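Local coordinates for conserved hypothetical protein (Caulobacter vibrioides, PDB 1XFJ), which probably acts as a purine nucleoside phosphorylase of the YfiH/LACC1 family, cleaving nucleosides such as inosine with phosphate and perhaps also deaminating adenosine, at residues 132-137 / 176-181. Residues are numbered along the deposited sequence; the frame is centred on the assembly and turned at random.
Sequences AGWRGA and LEFLHR
W134 and F178 meet as a T-shaped aromatic pair between helix 134-139 and helix 176-185. The phenyl ring turns its edge to the indole face, its plane at 63° to the five-membered ring. Most of the touching is done by one corner: F178 CE1 sits 3.5 Å from W134 CG, while F178 CZ lies against W134 CB. With chi1 at 70°, the W134 side chain swings the indole out toward helix 176-185 and presents a face to F178, which reaches across with its CG anti to its own N.

R181, one turn after F178, takes the benzo end of the indole. Its CD packs on W134 CZ3 at 3.7 Å. NH1 of R181 comes to 3.5 Å from W134 CH2, approaching obliquely, with CH2 over one face of the guanidinium and the two planes 28° apart. The far face of the indole carries CB of the next residue, R135, whose guanidinium also has CH2 over one face.

G133 occupies the N-cap position of helix 134-139, directly after strand 126-132 of the six-stranded mixed sheet. The F178 ring also stacks with F182, meets F204 edge-to-face and touches F193. The contact therefore links the end of that strand to phenylalanines shared by helix 176-185 and the small three-stranded antiparallel sheet. It rests on van der Waals and aromatic edge-to-face forces; R181 meets the indole rim obliquely rather than as a cation-pi stack, and its charge probably adds only modest polarisation.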
loop_
_atom_site.group_PDB
_atom_site.type_symbol
_atom_site.label_atom_id
_atom_site.label_comp_id
_atom_site.label_asym_id
_atom_site.label_seq_id
_atom_site.Cartn_x
_atom_site.Cartn_y
_atom_site.Cartn_z
ATOM N N ALA A 132 -3.601 1.054 3.157
ATOM C CA ALA A 132 -3.906 1.447 4.526
ATOM C C ALA A 132 -3.456 2.841 4.934
ATOM O O ALA A 132 -2.368 3.015 5.488
ATOM C CB ALA A 132 -3.332 0.424 5.507
ATOM N N GLY A 133 -4.293 3.831 4.650
ATOM C CA GLY A 133 -3.991 5.184 5.074
ATOM C C GLY A 133 -4.427 5.204 6.528
ATOM O O GLY A 133 -4.808 4.161 7.059
ATOM N N TRP A 134 -4.398 6.355 7.189
ATOM C CA TRP A 134 -4.804 6.371 8.589
ATOM C C TRP A 134 -6.268 5.975 8.764
ATOM O O TRP A 134 -6.611 5.265 9.705
ATOM C CB TRP A 134 -4.551 7.748 9.231
ATOM C CG TRP A 134 -5.437 8.863 8.749
ATOM C CD1 TRP A 134 -5.142 9.792 7.789
ATOM C CD2 TRP A 134 -6.756 9.171 9.214
ATOM N NE1 TRP A 134 -6.200 10.660 7.630
ATOM C CE2 TRP A 134 -7.202 10.300 8.492
ATOM C CE3 TRP A 134 -7.607 8.601 10.173
ATOM C CZ2 TRP A 134 -8.464 10.872 8.698
ATOM C CZ3 TRP A 134 -8.861 9.167 10.376
ATOM C CH2 TRP A 134 -9.276 10.294 9.640
ATOM N N ARG A 135 -7.125 6.415 7.847
ATOM C CA ARG A 135 -8.548 6.109 7.936
ATOM C C ARG A 135 -8.828 4.623 7.751
ATOM O O ARG A 135 -9.513 4.010 8.571
ATOM C CB ARG A 135 -9.337 6.925 6.906
ATOM C CG ARG A 135 -10.855 6.856 7.085
ATOM C CD ARG A 135 -11.583 7.705 6.040
ATOM N NE ARG A 135 -11.307 9.134 6.190
ATOM C CZ ARG A 135 -11.853 9.917 7.116
ATOM N NH1 ARG A 135 -12.718 9.422 7.994
ATOM N NH2 ARG A 135 -11.530 11.204 7.165
ATOM N N GLY A 136 -8.300 4.048 6.674
ATOM C CA GLY A 136 -8.510 2.632 6.424
ATOM C C GLY A 136 -7.954 1.784 7.553
ATOM O O GLY A 136 -8.594 0.837 8.011
ATOM N N ALA A 137 -6.755 2.124 8.011
ATOM C CA ALA A 137 -6.131 1.377 9.095
ATOM C C ALA A 137 -6.994 1.428 10.353
ATOM O O ALA A 137 -7.229 0.406 11.002
ATOM C CB ALA A 137 -4.750 1.942 9.391
ATOM N N LEU A 176 -4.233 17.377 17.414
ATOM C CA LEU A 176 -4.903 16.774 18.562
ATOM C C LEU A 176 -6.237 16.096 18.251
ATOM O O LEU A 176 -6.637 15.163 18.945
ATOM C CB LEU A 176 -5.097 17.823 19.660
ATOM C CG LEU A 176 -3.816 18.427 20.247
ATOM C CD1 LEU A 176 -4.175 19.500 21.263
ATOM C CD2 LEU A 176 -2.978 17.339 20.904
ATOM N N GLU A 177 -6.937 16.560 17.221
ATOM C CA GLU A 177 -8.207 15.940 16.864
ATOM C C GLU A 177 -7.907 14.544 16.322
ATOM O O GLU A 177 -8.685 13.608 16.513
ATOM C CB GLU A 177 -8.936 16.770 15.804
ATOM C CG GLU A 177 -8.221 16.859 14.461
ATOM C CD GLU A 177 -6.845 17.494 14.562
ATOM O OE1 GLU A 177 -6.747 18.634 15.067
ATOM O OE2 GLU A 177 -5.861 16.852 14.136
ATOM N N PHE A 178 -6.765 14.425 15.650
ATOM C CA PHE A 178 -6.300 13.165 15.071
ATOM C C PHE A 178 -5.942 12.227 16.219
ATOM O O PHE A 178 -6.381 11.077 16.264
ATOM C CB PHE A 178 -5.062 13.424 14.208
ATOM C CG PHE A 178 -4.583 12.225 13.435
ATOM C CD1 PHE A 178 -4.918 12.066 12.094
ATOM C CD2 PHE A 178 -3.767 11.272 14.038
ATOM C CE1 PHE A 178 -4.440 10.978 11.361
ATOM C CE2 PHE A 178 -3.284 10.183 13.319
ATOM C CZ PHE A 178 -3.622 10.035 11.974
ATOM N N LEU A 179 -5.135 12.734 17.145
ATOM C CA LEU A 179 -4.715 11.969 18.317
ATOM C C LEU A 179 -5.916 11.441 19.089
ATOM O O LEU A 179 -6.019 10.250 19.387
ATOM C CB LEU A 179 -3.889 12.856 19.253
ATOM C CG LEU A 179 -3.712 12.268 20.657
ATOM C CD1 LEU A 179 -2.807 11.050 20.578
ATOM C CD2 LEU A 179 -3.134 13.315 21.592
ATOM N N HIS A 180 -6.828 12.347 19.413
ATOM C CA HIS A 180 -8.011 11.987 20.175
ATOM C C HIS A 180 -8.912 11.001 19.444
ATOM O O HIS A 180 -9.517 10.133 20.071
ATOM C CB HIS A 180 -8.764 13.258 20.560
ATOM C CG HIS A 180 -7.977 14.163 21.458
ATOM N ND1 HIS A 180 -8.229 15.515 21.566
ATOM C CD2 HIS A 180 -6.930 13.911 22.280
ATOM C CE1 HIS A 180 -7.369 16.056 22.410
ATOM N NE2 HIS A 180 -6.570 15.104 22.859
ATOM N N ARG A 181 -8.992 11.115 18.121
ATOM C CA ARG A 181 -9.822 10.197 17.347
ATOM C C ARG A 181 -9.310 8.772 17.542
ATOM O O ARG A 181 -10.087 7.851 17.791
ATOM C CB ARG A 181 -9.785 10.554 15.858
ATOM C CG ARG A 181 -10.665 9.656 14.998
ATOM C CD ARG A 181 -10.558 9.992 13.517
ATOM N NE ARG A 181 -10.994 11.355 13.223
ATOM C CZ ARG A 181 -10.186 12.329 12.815
ATOM N NH1 ARG A 181 -8.889 12.096 12.648
ATOM N NH2 ARG A 181 -10.674 13.537 12.572
#